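Local coordinates for DNA repair protein RecO (PDB 1U5K), which probably takes part in DNA repair and in recombination by the RecF pathway, and carries a zinc ion bound by four cysteines, at residues V12-V17 / I24-T29; P86-F91 / P127-V132; R4-S9 / V58-G63; A92-E97 / Q234-G239. One frame throughout, in Å; residues are numbered along the deposited sequence.

Contact 1 of 4, residues V12-V17 / I24-T29; sequences VIRRRV and IVTLLT
Ile13 and Arg14 both face Thr26, a classic beta bulge in the antiparallel pairing of 12-17 with 24-29. The bulge is pinned by two backbone bonds: Ile13 N gives its hydrogen to Thr26 O at 2.9 Å, nearly straight at 168°, and Thr26 N returns one to Arg14 O. Beyond it the strands run in regular register, where Arg16 and Ile24 exchange a pair of N-H...O bonds. On the side of Thr26, the CG1 and CD1 carbons of Ile13 lie against the Thr26 methyl, CD1 to CG2 3.9 Å, and CD1 also meets Leu28 CG at 3.8 Å, the two side chains crossing at about a right angle. Ile13 CG1 takes the position between its backbone N and carbonyl carbon (chi1 64°), which brings the branch over Thr26. On the other face Val12 CG2 presses on Leu27 CD2 at 3.4 Å, a tight pair, while Val12 CG1 touches Val25 CG1. Arg14 runs alongside Thr26, and one water bridges them, lying in the guanidinium plane 3.0 Å from Arg14 NH1 and also bonded to Thr26 OG1. Outward, Arg14 NH2 is held by salt bridges to Glu97 and Asp100 of helix 86-102, and Arg16 reaches Glu87 of the second subunit. This is the first hairpin of the OB-fold domain. Its bulge puts greasy Ile13 against the helices and leaves Arg14 to pair with acids, so the same stretch of strand offers both apolar packing and charge to the helical part of the protein.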
loop_
_atom_site.group_PDB
_atom_site.type_symbol
_atom_site.label_atom_id
_atom_site.label_comp_id
_atom_site.label_asym_id
_atom_site.label_seq_id
_atom_site.Cartn_x
_atom_site.Cartn_y
_atom_site.Cartn_z
ATOM N N VAL A 12 4.944 -18.864 3.643
ATOM C CA VAL A 12 4.260 -18.111 2.609
ATOM C C VAL A 12 3.896 -16.769 3.208
ATOM O O VAL A 12 3.201 -16.715 4.213
ATOM C CB VAL A 12 2.962 -18.803 2.158
ATOM C CG1 VAL A 12 2.239 -18.007 1.097
ATOM C CG2 VAL A 12 3.255 -20.169 1.640
ATOM N N ILE A 13 4.398 -15.697 2.617
ATOM C CA ILE A 13 4.102 -14.339 3.054
ATOM C C ILE A 13 3.201 -13.535 2.113
ATOM O O ILE A 13 2.659 -12.501 2.510
ATOM C CB ILE A 13 5.375 -13.567 3.420
ATOM C CG1 ILE A 13 6.303 -13.368 2.223
ATOM C CG2 ILE A 13 6.044 -14.247 4.588
ATOM C CD1 ILE A 13 7.226 -12.177 2.322
ATOM N N ARG A 14 3.029 -14.013 0.884
ATOM C CA ARG A 14 2.142 -13.389 -0.084
ATOM C C ARG A 14 1.687 -14.447 -1.086
ATOM O O ARG A 14 2.481 -15.286 -1.507
ATOM C CB ARG A 14 2.813 -12.222 -0.819
ATOM C CG ARG A 14 1.819 -11.197 -1.332
ATOM C CD ARG A 14 2.419 -9.907 -1.920
ATOM N NE ARG A 14 3.233 -9.169 -0.955
ATOM C CZ ARG A 14 4.557 -9.167 -0.927
ATOM N NH1 ARG A 14 5.271 -9.814 -1.842
ATOM N NH2 ARG A 14 5.195 -8.477 0.006
ATOM N N ARG A 15 0.418 -14.358 -1.476
ATOM C CA ARG A 15 -0.225 -15.246 -2.447
ATOM C C ARG A 15 -0.987 -14.370 -3.431
ATOM O O ARG A 15 -1.772 -13.517 -3.015
ATOM C CB ARG A 15 -1.153 -16.212 -1.712
ATOM C CG ARG A 15 -2.162 -16.948 -2.563
ATOM C CD ARG A 15 -3.108 -17.822 -1.755
ATOM N NE ARG A 15 -4.129 -18.413 -2.621
ATOM C CZ ARG A 15 -4.170 -19.689 -2.965
ATOM N NH1 ARG A 15 -3.251 -20.524 -2.527
ATOM N NH2 ARG A 15 -5.139 -20.143 -3.747
ATOM N N ARG A 16 -0.665 -14.501 -4.713
ATOM C CA ARG A 16 -1.396 -13.893 -5.815
ATOM C C ARG A 16 -2.039 -14.984 -6.669
ATOM O O ARG A 16 -1.366 -15.900 -7.136
ATOM C CB ARG A 16 -0.456 -13.028 -6.662
ATOM C CG ARG A 16 -1.081 -12.443 -7.926
ATOM C CD ARG A 16 -2.160 -11.397 -7.646
ATOM N NE ARG A 16 -1.528 -10.176 -7.159
ATOM C CZ ARG A 16 -0.982 -9.254 -7.936
ATOM N NH1 ARG A 16 -1.033 -9.359 -9.257
ATOM N NH2 ARG A 16 -0.405 -8.191 -7.390
ATOM N N VAL A 17 -3.353 -14.896 -6.834
ATOM C CA VAL A 17 -4.105 -15.698 -7.782
ATOM C C VAL A 17 -4.163 -14.865 -9.053
ATOM O O VAL A 17 -4.715 -13.769 -9.117
ATOM C CB VAL A 17 -5.539 -15.967 -7.330
ATOM C CG1 VAL A 17 -6.340 -16.538 -8.488
ATOM C CG2 VAL A 17 -5.578 -16.910 -6.130
ATOM N N ILE A 24 1.047 -17.368 -7.515
ATOM C CA ILE A 24 2.384 -16.825 -7.352
ATOM C C ILE A 24 2.574 -16.547 -5.861
ATOM O O ILE A 24 1.802 -15.821 -5.233
ATOM C CB ILE A 24 2.552 -15.533 -8.157
ATOM C CG1 ILE A 24 2.458 -15.778 -9.666
ATOM C CG2 ILE A 24 3.862 -14.866 -7.793
ATOM C CD1 ILE A 24 2.611 -14.510 -10.486
ATOM N N VAL A 25 3.612 -17.140 -5.290
ATOM C CA VAL A 25 3.860 -16.988 -3.867
ATOM C C VAL A 25 5.234 -16.428 -3.609
ATOM O O VAL A 25 6.182 -16.667 -4.350
ATOM C CB VAL A 25 3.738 -18.290 -3.079
ATOM C CG1 VAL A 25 2.279 -18.618 -2.869
ATOM C CG2 VAL A 25 4.505 -19.416 -3.739
ATOM N N THR A 26 5.312 -15.637 -2.547
ATOM C CA THR A 26 6.599 -15.280 -1.998
ATOM C C THR A 26 6.757 -16.027 -0.681
ATOM O O THR A 26 5.834 -16.084 0.128
ATOM C CB THR A 26 6.682 -13.776 -1.841
ATOM O OG1 THR A 26 6.632 -13.172 -3.135
ATOM C CG2 THR A 26 8.042 -13.362 -1.308
ATOM N N LEU A 27 7.940 -16.587 -0.477
ATOM C CA LEU A 27 8.257 -17.284 0.751
ATOM C C LEU A 27 9.472 -16.662 1.410
ATOM O O LEU A 27 10.434 -16.236 0.765
ATOM C CB LEU A 27 8.549 -18.759 0.499
ATOM C CG LEU A 27 7.636 -19.679 -0.306
ATOM C CD1 LEU A 27 8.170 -21.078 -0.058
ATOM C CD2 LEU A 27 6.226 -19.612 0.124
ATOM N N LEU A 28 9.433 -16.629 2.733
ATOM C CA LEU A 28 10.653 -16.416 3.488
ATOM C C LEU A 28 11.167 -17.775 3.947
ATOM O O LEU A 28 10.420 -18.566 4.513
ATOM C CB LEU A 28 10.391 -15.455 4.639
ATOM C CG LEU A 28 9.926 -14.063 4.228
ATOM C CD1 LEU A 28 9.737 -13.290 5.506
ATOM C CD2 LEU A 28 10.865 -13.383 3.253
ATOM N N THR A 29 12.445 -18.019 3.681
ATOM C CA THR A 29 13.150 -19.267 3.965
ATOM C C THR A 29 14.515 -19.045 4.609
ATOM O O THR A 29 15.081 -17.960 4.471
ATOM C CB THR A 29 13.372 -20.106 2.687
ATOM O OG1 THR A 29 14.546 -19.684 1.972
ATOM C CG2 THR A 29 12.205 -19.950 1.737
HETATM O O HOH W 1 4.613 -11.947 -3.840
#

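Contact 2 of 4, residues P86-F91 / P127-V132; sequences PERYAF and PDPEWV
Phe91 of helix 86-102 packs on Pro129 and Glu130 at the start of helix 129-141. Just before that helix, Asp128 occupies the N-cap, its OD1 accepting a weak bond from Trp131 N, while its other carboxylate oxygen pairs with Arg211. Pro129 meets Phe91 with its ring, CB standing 4.0 Å from Phe91 CD1. The same proline also takes the end of Glu87, whose extended chain brings OE1 to 4.0 Å from Pro129 CG, a van der Waals contact. Glu130 follows, and its backbone packs on the same aromatic side chain: its CA makes a CH-pi contact over one face of the Phe91 ring, 3.7 Å from the centroid and 16° off the normal. Glu130 CB comes to 3.4 Å from Phe91 CZ. With CG anti to the backbone N (chi1 -177°), the Glu130 chain passes the rim of the ring and carries its carboxylate on to Arg211 and Trp215. Trp131 turns away, toward Phe189 and helix 211-225. The pair thus joins the first turns of two helices, with Val123 of helix 110-125 packed against Phe91 beside them and Pro237 of the C-terminal loop touching both Phe91 and Glu130.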
loop_
_atom_site.group_PDB
_atom_site.type_symbol
_atom_site.label_atom_id
_atom_site.label_comp_id
_atom_site.label_asym_id
_atom_site.label_seq_id
_atom_site.Cartn_x
_atom_site.Cartn_y
_atom_site.Cartn_z
ATOM N N PRO A 86 -9.108 -12.757 13.622
ATOM C CA PRO A 86 -8.818 -11.495 12.925
ATOM C C PRO A 86 -7.702 -10.614 13.494
ATOM O O PRO A 86 -6.931 -10.041 12.721
ATOM C CB PRO A 86 -10.159 -10.751 12.938
ATOM C CG PRO A 86 -11.195 -11.813 13.116
ATOM C CD PRO A 86 -10.547 -12.929 13.899
ATOM N N GLU A 87 -7.606 -10.493 14.811
ATOM C CA GLU A 87 -6.549 -9.688 15.411
ATOM C C GLU A 87 -5.155 -10.294 15.213
ATOM O O GLU A 87 -4.180 -9.592 14.941
ATOM C CB GLU A 87 -6.807 -9.432 16.897
ATOM C CG GLU A 87 -5.636 -8.723 17.551
ATOM C CD GLU A 87 -5.866 -8.291 18.986
ATOM O OE1 GLU A 87 -6.074 -9.186 19.827
ATOM O OE2 GLU A 87 -5.810 -7.072 19.258
ATOM N N ARG A 88 -5.070 -11.609 15.361
ATOM C CA ARG A 88 -3.840 -12.347 15.137
ATOM C C ARG A 88 -3.459 -12.331 13.662
ATOM O O ARG A 88 -2.298 -12.150 13.326
ATOM C CB ARG A 88 -3.978 -13.775 15.667
ATOM C CG ARG A 88 -4.301 -13.844 17.164
ATOM C CD ARG A 88 -4.257 -15.226 17.743
ATOM N NE ARG A 88 -4.671 -15.208 19.138
ATOM C CZ ARG A 88 -3.897 -14.974 20.182
ATOM N NH1 ARG A 88 -2.594 -14.770 20.038
ATOM N NH2 ARG A 88 -4.449 -14.938 21.389
ATOM N N TYR A 89 -4.418 -12.562 12.772
ATOM C CA TYR A 89 -4.163 -12.459 11.348
ATOM C C TYR A 89 -3.521 -11.116 11.002
ATOM O O TYR A 89 -2.537 -11.084 10.273
ATOM C CB TYR A 89 -5.445 -12.665 10.542
ATOM C CG TYR A 89 -5.229 -12.794 9.063
ATOM C CD1 TYR A 89 -5.243 -14.038 8.448
ATOM C CD2 TYR A 89 -5.074 -11.661 8.256
ATOM C CE1 TYR A 89 -5.075 -14.157 7.084
ATOM C CE2 TYR A 89 -4.915 -11.768 6.885
ATOM C CZ TYR A 89 -4.932 -13.030 6.309
ATOM O OH TYR A 89 -4.760 -13.197 4.950
ATOM N N ALA A 90 -4.058 -10.037 11.555
ATOM C CA ALA A 90 -3.615 -8.681 11.269
ATOM C C ALA A 90 -2.151 -8.481 11.629
ATOM O O ALA A 90 -1.427 -7.857 10.866
ATOM C CB ALA A 90 -4.507 -7.646 11.967
ATOM N N PHE A 91 -1.715 -9.010 12.769
ATOM C CA PHE A 91 -0.334 -8.900 13.208
ATOM C C PHE A 91 0.603 -9.841 12.445
ATOM O O PHE A 91 1.718 -9.422 12.138
ATOM C CB PHE A 91 -0.217 -8.985 14.735
ATOM C CG PHE A 91 -0.683 -7.736 15.434
ATOM C CD1 PHE A 91 -1.823 -7.738 16.224
ATOM C CD2 PHE A 91 -0.011 -6.529 15.252
ATOM C CE1 PHE A 91 -2.299 -6.553 16.799
ATOM C CE2 PHE A 91 -0.458 -5.365 15.861
ATOM C CZ PHE A 91 -1.621 -5.359 16.630
ATOM N N PRO A 127 -0.873 -13.819 24.557
ATOM C CA PRO A 127 -1.997 -12.943 24.902
ATOM C C PRO A 127 -2.003 -11.547 24.259
ATOM O O PRO A 127 -3.096 -11.041 24.045
ATOM C CB PRO A 127 -1.928 -12.822 26.434
ATOM C CG PRO A 127 -0.877 -13.751 26.936
ATOM C CD PRO A 127 -0.259 -14.417 25.752
ATOM N N ASP A 128 -0.849 -10.971 23.937
ATOM C CA ASP A 128 -0.721 -9.600 23.463
ATOM C C ASP A 128 0.058 -9.613 22.132
ATOM O O ASP A 128 1.271 -9.387 22.090
ATOM C CB ASP A 128 0.005 -8.817 24.553
ATOM C CG ASP A 128 0.004 -7.327 24.319
ATOM O OD1 ASP A 128 -0.336 -6.853 23.211
ATOM O OD2 ASP A 128 0.364 -6.566 25.238
ATOM N N PRO A 129 -0.624 -9.956 21.046
ATOM C CA PRO A 129 0.063 -10.044 19.755
ATOM C C PRO A 129 0.610 -8.708 19.264
ATOM O O PRO A 129 1.661 -8.773 18.632
ATOM C CB PRO A 129 -0.963 -10.685 18.826
ATOM C CG PRO A 129 -2.231 -10.374 19.443
ATOM C CD PRO A 129 -2.030 -10.396 20.945
ATOM N N GLU A 130 0.010 -7.569 19.603
ATOM C CA GLU A 130 0.602 -6.286 19.239
ATOM C C GLU A 130 2.010 -6.194 19.819
ATOM O O GLU A 130 2.940 -5.747 19.137
ATOM C CB GLU A 130 -0.223 -5.077 19.694
ATOM C CG GLU A 130 0.416 -3.782 19.210
ATOM C CD GLU A 130 -0.184 -2.520 19.780
ATOM O OE1 GLU A 130 -0.857 -2.654 20.813
ATOM O OE2 GLU A 130 -0.023 -1.409 19.219
ATOM N N TRP A 131 2.166 -6.625 21.071
ATOM C CA TRP A 131 3.443 -6.515 21.756
ATOM C C TRP A 131 4.469 -7.460 21.122
ATOM O O TRP A 131 5.650 -7.119 20.990
ATOM C CB TRP A 131 3.353 -6.732 23.273
ATOM C CG TRP A 131 4.651 -6.449 23.950
ATOM C CD1 TRP A 131 5.409 -7.329 24.649
ATOM C CD2 TRP A 131 5.365 -5.209 23.967
ATOM N NE1 TRP A 131 6.559 -6.721 25.084
ATOM C CE2 TRP A 131 6.553 -5.412 24.695
ATOM C CE3 TRP A 131 5.120 -3.934 23.440
ATOM C CZ2 TRP A 131 7.499 -4.404 24.899
ATOM C CZ3 TRP A 131 6.065 -2.957 23.605
ATOM C CH2 TRP A 131 7.224 -3.183 24.363
ATOM N N VAL A 132 4.030 -8.655 20.745
ATOM C CA VAL A 132 4.916 -9.564 20.016
ATOM C C VAL A 132 5.435 -8.854 18.761
ATOM O O VAL A 132 6.633 -8.861 18.474
ATOM C CB VAL A 132 4.221 -10.888 19.665
ATOM C CG1 VAL A 132 5.121 -11.830 18.890
ATOM C CG2 VAL A 132 3.758 -11.623 20.930
#

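Contact 3 of 4, residues R4-S9 / V58-G63; sequences RTANRS and VQVYQG
The Tyr61 ring has Thr5 OG1 at its edge, in the ring plane and 3.7 Å from CD1, and the two side chains cross at about a right angle. Arg4 CB comes to 4.0 Å from Tyr61 CE1, and Lys72 of the adjoining strand 69-78 makes a cation-pi contact with the ring. The amides of Asn7 and Gln59 are turned only 21° against each other, with Asn7 OD1 3.7 Å from Gln59 CB. Gln59, its CG anti to the backbone N at chi1 -178°, extends along the face shared with Thr5 and Tyr61, where its CG packs on Thr5 CG2 at 3.5 Å. An alanine at Gln59 is likely to leave the Thr5 methyl without the CG and CD it rests on and to open a gap beside Asn7. Between the strands the backbone does the holding. Ala6 and Val60 exchange a pair of N-H...O bonds, Val60 N to Ala6 O being 2.9 Å and nearly straight at 173°, and Arg8 and Val58 repeat the exchange; Gln62 N adds a bond to Arg4 O where strand 55-61 ends. This antiparallel pairing brings together the first and fourth strands of the OB-fold domain, so that the two ends of the five-strand sheet meet. The opposite face carries Ala6, Arg8, Val58 and Val60: Arg8 CB lies 3.9 Å from Val58 CG2, and Val58 in turn packs on Ala74. Past the end of strand 55-61, the aliphatic part of Arg4 lies against Gln62 O, 3.4 Å from CD, while Gln62 NE2 bonds to Gly63 O within its amide plane.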
loop_
_atom_site.group_PDB
_atom_site.type_symbol
_atom_site.label_atom_id
_atom_site.label_comp_id
_atom_site.label_asym_id
_atom_site.label_seq_id
_atom_site.Cartn_x
_atom_site.Cartn_y
_atom_site.Cartn_z
ATOM N N ARG A 4 18.853 -28.177 -11.703
ATOM C CA ARG A 4 17.981 -27.004 -11.785
ATOM C C ARG A 4 16.753 -27.072 -10.881
ATOM O O ARG A 4 15.922 -26.161 -10.862
ATOM C CB ARG A 4 17.446 -26.863 -13.205
ATOM C CG ARG A 4 18.476 -26.364 -14.182
ATOM C CD ARG A 4 17.899 -25.962 -15.522
ATOM N NE ARG A 4 18.939 -26.036 -16.545
ATOM C CZ ARG A 4 19.964 -25.199 -16.676
ATOM N NH1 ARG A 4 20.102 -24.180 -15.841
ATOM N NH2 ARG A 4 20.860 -25.380 -17.640
ATOM N N THR A 5 16.615 -28.211 -10.216
ATOM C CA THR A 5 15.526 -28.477 -9.292
ATOM C C THR A 5 16.137 -28.456 -7.900
ATOM O O THR A 5 17.255 -28.923 -7.717
ATOM C CB THR A 5 14.884 -29.828 -9.643
ATOM O OG1 THR A 5 14.225 -29.717 -10.913
ATOM C CG2 THR A 5 13.756 -30.194 -8.682
ATOM N N ALA A 6 15.394 -27.934 -6.931
ATOM C CA ALA A 6 15.882 -27.724 -5.573
ATOM C C ALA A 6 14.727 -27.881 -4.585
ATOM O O ALA A 6 13.594 -27.504 -4.874
ATOM C CB ALA A 6 16.488 -26.333 -5.464
ATOM N N ASN A 7 15.016 -28.437 -3.416
ATOM C CA ASN A 7 14.070 -28.464 -2.316
ATOM C C ASN A 7 14.286 -27.226 -1.447
ATOM O O ASN A 7 15.422 -26.817 -1.187
ATOM C CB ASN A 7 14.240 -29.749 -1.505
ATOM C CG ASN A 7 13.822 -30.987 -2.284
ATOM O OD1 ASN A 7 12.763 -31.032 -2.905
ATOM N ND2 ASN A 7 14.658 -32.013 -2.238
ATOM N N ARG A 8 13.175 -26.594 -1.082
ATOM C CA ARG A 8 13.183 -25.407 -0.243
ATOM C C ARG A 8 12.068 -25.522 0.785
ATOM O O ARG A 8 11.119 -26.281 0.607
ATOM C CB ARG A 8 13.018 -24.163 -1.111
ATOM C CG ARG A 8 14.266 -23.841 -1.916
ATOM C CD ARG A 8 15.258 -23.045 -1.077
ATOM N NE ARG A 8 15.671 -22.039 -2.027
ATOM C CZ ARG A 8 15.664 -20.733 -1.904
ATOM N NH1 ARG A 8 15.404 -20.067 -0.786
ATOM N NH2 ARG A 8 16.012 -20.102 -3.009
ATOM N N SER A 9 12.175 -24.750 1.861
ATOM C CA SER A 9 11.223 -24.823 2.962
ATOM C C SER A 9 11.100 -23.447 3.622
ATOM O O SER A 9 12.088 -22.803 3.970
ATOM C CB SER A 9 11.689 -25.863 3.985
ATOM O OG SER A 9 10.699 -26.074 4.979
ATOM N N VAL A 58 8.708 -27.203 -0.539
ATOM C CA VAL A 58 8.428 -27.100 -1.961
ATOM C C VAL A 58 9.625 -27.606 -2.750
ATOM O O VAL A 58 10.773 -27.351 -2.396
ATOM C CB VAL A 58 8.159 -25.656 -2.444
ATOM C CG1 VAL A 58 6.798 -25.173 -1.967
ATOM C CG2 VAL A 58 9.248 -24.679 -2.033
ATOM N N GLN A 59 9.328 -28.330 -3.822
ATOM C CA GLN A 59 10.313 -28.614 -4.848
ATOM C C GLN A 59 10.112 -27.604 -5.966
ATOM O O GLN A 59 9.046 -27.511 -6.562
ATOM C CB GLN A 59 10.144 -30.043 -5.363
ATOM C CG GLN A 59 11.168 -30.444 -6.403
ATOM C CD GLN A 59 11.068 -31.916 -6.717
ATOM O OE1 GLN A 59 11.763 -32.715 -6.094
ATOM N NE2 GLN A 59 10.167 -32.282 -7.621
ATOM N N VAL A 60 11.163 -26.862 -6.278
ATOM C CA VAL A 60 11.054 -25.831 -7.301
ATOM C C VAL A 60 12.041 -26.061 -8.435
ATOM O O VAL A 60 13.166 -26.520 -8.220
ATOM C CB VAL A 60 11.289 -24.392 -6.779
ATOM C CG1 VAL A 60 10.070 -23.916 -6.021
ATOM C CG2 VAL A 60 12.548 -24.283 -5.957
ATOM N N TYR A 61 11.605 -25.677 -9.628
ATOM C CA TYR A 61 12.417 -25.780 -10.836
ATOM C C TYR A 61 12.723 -24.387 -11.371
ATOM O O TYR A 61 11.802 -23.626 -11.644
ATOM C CB TYR A 61 11.626 -26.556 -11.889
ATOM C CG TYR A 61 12.242 -26.541 -13.267
ATOM C CD1 TYR A 61 13.309 -27.383 -13.570
ATOM C CD2 TYR A 61 11.734 -25.732 -14.278
ATOM C CE1 TYR A 61 13.865 -27.407 -14.848
ATOM C CE2 TYR A 61 12.289 -25.732 -15.543
ATOM C CZ TYR A 61 13.382 -26.556 -15.816
ATOM O OH TYR A 61 13.980 -26.604 -17.059
ATOM N N GLN A 62 14.002 -24.062 -11.526
ATOM C CA GLN A 62 14.423 -22.853 -12.219
ATOM C C GLN A 62 14.891 -23.197 -13.635
ATOM O O GLN A 62 15.967 -23.777 -13.828
ATOM C CB GLN A 62 15.555 -22.143 -11.473
ATOM C CG GLN A 62 16.032 -20.864 -12.157
ATOM C CD GLN A 62 14.925 -19.835 -12.279
ATOM O OE1 GLN A 62 14.420 -19.369 -11.262
ATOM N NE2 GLN A 62 14.512 -19.514 -13.502
ATOM N N GLY A 63 14.055 -22.825 -14.597
ATOM C CA GLY A 63 14.388 -22.879 -16.006
ATOM C C GLY A 63 15.675 -22.146 -16.336
ATOM O O GLY A 63 16.164 -21.331 -15.551
#

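Contact 4 of 4, residues A92-E97 / Q234-G239; sequences AHLMAE and QLVPSG
Leu94, in the middle of helix 86-102, is the closest backbone neighbour of Leu235, their CA atoms 5.4 Å apart. The 92-97 backbone is regular helix, with Ala96 N bonded to Ala92 O and Glu97 N to His93 O; the 234-239 chain leaves a short 3-10 turn at Leu235 and then runs extended through Val236 and Pro237. No hydrogen bond links the two segments, and the join is apolar. Leu235 inserts its side chain between His93 and Leu94. Its CD1 methyl sits over one face of the His93 imidazole in a CH-pi contact, 3.7 Å from the ring centroid and 20° off the normal, and the same methyl lies 3.5 Å from His93 O. His93 CG stands anti to the backbone N (chi1 -166°), which swings the ring out beside the helix to meet that methyl. An alanine in place of His93 would probably leave the Leu235 methyl without the flat surface it rests on and open a gap at that side of the leucine. The C-terminal tail thus packs back along the first long helix of the helical domain, with Trp215 of helix 211-225 against Leu94, Val236 and Pro237. Leu94 CB and Leu235 CB lie 3.9 Å apart, the two side chains pointing opposite ways as they pass. Farther on, Leu94 CD1 touches Val236 CG2 at 4.2 Å and CD2 reaches Pro237 CD. Glu97 adds its CG to Leu235 CD1 at 4.2 Å and sends its carboxylate to Arg14 of the beta domain. Leu235 also packs on Ala84 of the second subunit.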
loop_
_atom_site.group_PDB
_atom_site.type_symbol
_atom_site.label_atom_id
_atom_site.label_comp_id
_atom_site.label_asym_id
_atom_site.label_seq_id
_atom_site.Cartn_x
_atom_site.Cartn_y
_atom_site.Cartn_z
ATOM N N ALA A 92 0.172 -11.058 12.111
ATOM C CA ALA A 92 0.921 -11.950 11.234
ATOM C C ALA A 92 1.177 -11.248 9.902
ATOM O O ALA A 92 2.277 -11.294 9.362
ATOM C CB ALA A 92 0.190 -13.297 10.995
ATOM N N HIS A 93 0.145 -10.603 9.373
ATOM C CA HIS A 93 0.200 -9.922 8.086
ATOM C C HIS A 93 1.167 -8.734 8.114
ATOM O O HIS A 93 1.953 -8.554 7.192
ATOM C CB HIS A 93 -1.214 -9.495 7.768
ATOM C CG HIS A 93 -1.469 -9.062 6.360
ATOM N ND1 HIS A 93 -0.736 -9.510 5.284
ATOM C CD2 HIS A 93 -2.438 -8.265 5.851
ATOM C CE1 HIS A 93 -1.229 -8.992 4.174
ATOM N NE2 HIS A 93 -2.240 -8.208 4.495
ATOM N N LEU A 94 1.136 -7.960 9.191
ATOM C CA LEU A 94 2.121 -6.919 9.422
ATOM C C LEU A 94 3.549 -7.475 9.427
ATOM O O LEU A 94 4.410 -6.926 8.747
ATOM C CB LEU A 94 1.802 -6.141 10.692
ATOM C CG LEU A 94 2.805 -5.113 11.206
ATOM C CD1 LEU A 94 3.108 -4.077 10.146
ATOM C CD2 LEU A 94 2.221 -4.459 12.439
ATOM N N MET A 95 3.818 -8.537 10.178
ATOM C CA MET A 95 5.181 -9.073 10.242
ATOM C C MET A 95 5.620 -9.484 8.843
ATOM O O MET A 95 6.769 -9.242 8.494
ATOM C CB MET A 95 5.293 -10.279 11.166
ATOM C CG MET A 95 4.992 -9.891 12.606
ATOM S SD MET A 95 6.125 -8.712 13.324
ATOM C CE MET A 95 5.442 -7.202 12.870
ATOM N N ALA A 96 4.719 -10.100 8.081
ATOM C CA ALA A 96 5.046 -10.590 6.751
ATOM C C ALA A 96 5.484 -9.461 5.813
ATOM O O ALA A 96 6.556 -9.534 5.206
ATOM C CB ALA A 96 3.912 -11.387 6.170
ATOM N N GLU A 97 4.666 -8.417 5.718
ATOM C CA GLU A 97 4.941 -7.307 4.804
ATOM C C GLU A 97 6.108 -6.462 5.329
ATOM O O GLU A 97 6.950 -5.979 4.578
ATOM C CB GLU A 97 3.668 -6.488 4.552
ATOM C CG GLU A 97 2.606 -7.229 3.746
ATOM C CD GLU A 97 2.972 -7.410 2.276
ATOM O OE1 GLU A 97 3.969 -6.830 1.781
ATOM O OE2 GLU A 97 2.229 -8.129 1.583
ATOM N N GLN A 234 0.381 0.352 5.998
ATOM C CA GLN A 234 -1.059 0.116 5.986
ATOM C C GLN A 234 -1.539 -0.788 7.130
ATOM O O GLN A 234 -2.694 -0.735 7.571
ATOM C CB GLN A 234 -1.415 -0.522 4.647
ATOM C CG GLN A 234 -1.237 0.373 3.445
ATOM C CD GLN A 234 -2.024 1.663 3.624
ATOM O OE1 GLN A 234 -3.257 1.648 3.712
ATOM N NE2 GLN A 234 -1.313 2.765 3.760
ATOM N N LEU A 235 -0.648 -1.640 7.624
ATOM C CA LEU A 235 -1.010 -2.584 8.663
ATOM C C LEU A 235 -0.623 -2.215 10.094
ATOM O O LEU A 235 -0.920 -2.966 11.023
ATOM C CB LEU A 235 -0.444 -3.958 8.306
ATOM C CG LEU A 235 -0.847 -4.453 6.925
ATOM C CD1 LEU A 235 -0.122 -5.743 6.601
ATOM C CD2 LEU A 235 -2.355 -4.571 6.727
ATOM N N VAL A 236 0.025 -1.070 10.292
ATOM C CA VAL A 236 0.382 -0.651 11.647
ATOM C C VAL A 236 -0.903 -0.267 12.382
ATOM O O VAL A 236 -1.771 0.322 11.749
ATOM C CB VAL A 236 1.387 0.510 11.572
ATOM C CG1 VAL A 236 1.662 1.102 12.943
ATOM C CG2 VAL A 236 2.687 0.020 10.970
ATOM N N PRO A 237 -1.112 -0.645 13.643
ATOM C CA PRO A 237 -2.380 -0.334 14.319
ATOM C C PRO A 237 -2.757 1.138 14.158
ATOM O O PRO A 237 -1.909 1.999 14.383
ATOM C CB PRO A 237 -2.091 -0.616 15.797
ATOM C CG PRO A 237 -1.010 -1.641 15.781
ATOM C CD PRO A 237 -0.203 -1.390 14.529
ATOM N N SER A 238 -3.991 1.385 13.735
ATOM C CA SER A 238 -4.471 2.705 13.332
ATOM C C SER A 238 -5.954 2.952 13.625
ATOM O O SER A 238 -6.556 3.864 13.050
ATOM C CB SER A 238 -4.230 2.861 11.829
ATOM O OG SER A 238 -2.880 2.536 11.527
ATOM N N GLY A 239 -6.527 2.150 14.520
ATOM C CA GLY A 239 -7.934 2.219 14.863
ATOM C C GLY A 239 -8.647 0.880 14.804
ATOM O O GLY A 239 -8.220 -0.033 14.093
#

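Contacts 1 and 4 are buried, contacts 2 and 3 lie at the surface. Contacts 1 and 3 share strand 5-17 and the same sheet, 1 nested in the loop that 3 closes; both rest on backbone hydrogen bonds. Contacts 2 and 4 share helix 86-102 and have no hydrogen bond across their segments: each includes a CH-pi contact over an aromatic ring, and they touch through Pro237, against Phe91 and Glu130. The sheet and the helices meet where contact 1 touches contact 4, by the Arg14–Glu97 salt bridge and Ile13 on Ala96. Contact 3 stays apart from contacts 2 and 4, its nearest atoms about 18 and 14 Å away. Contacts 1 and 4 also border the second subunit.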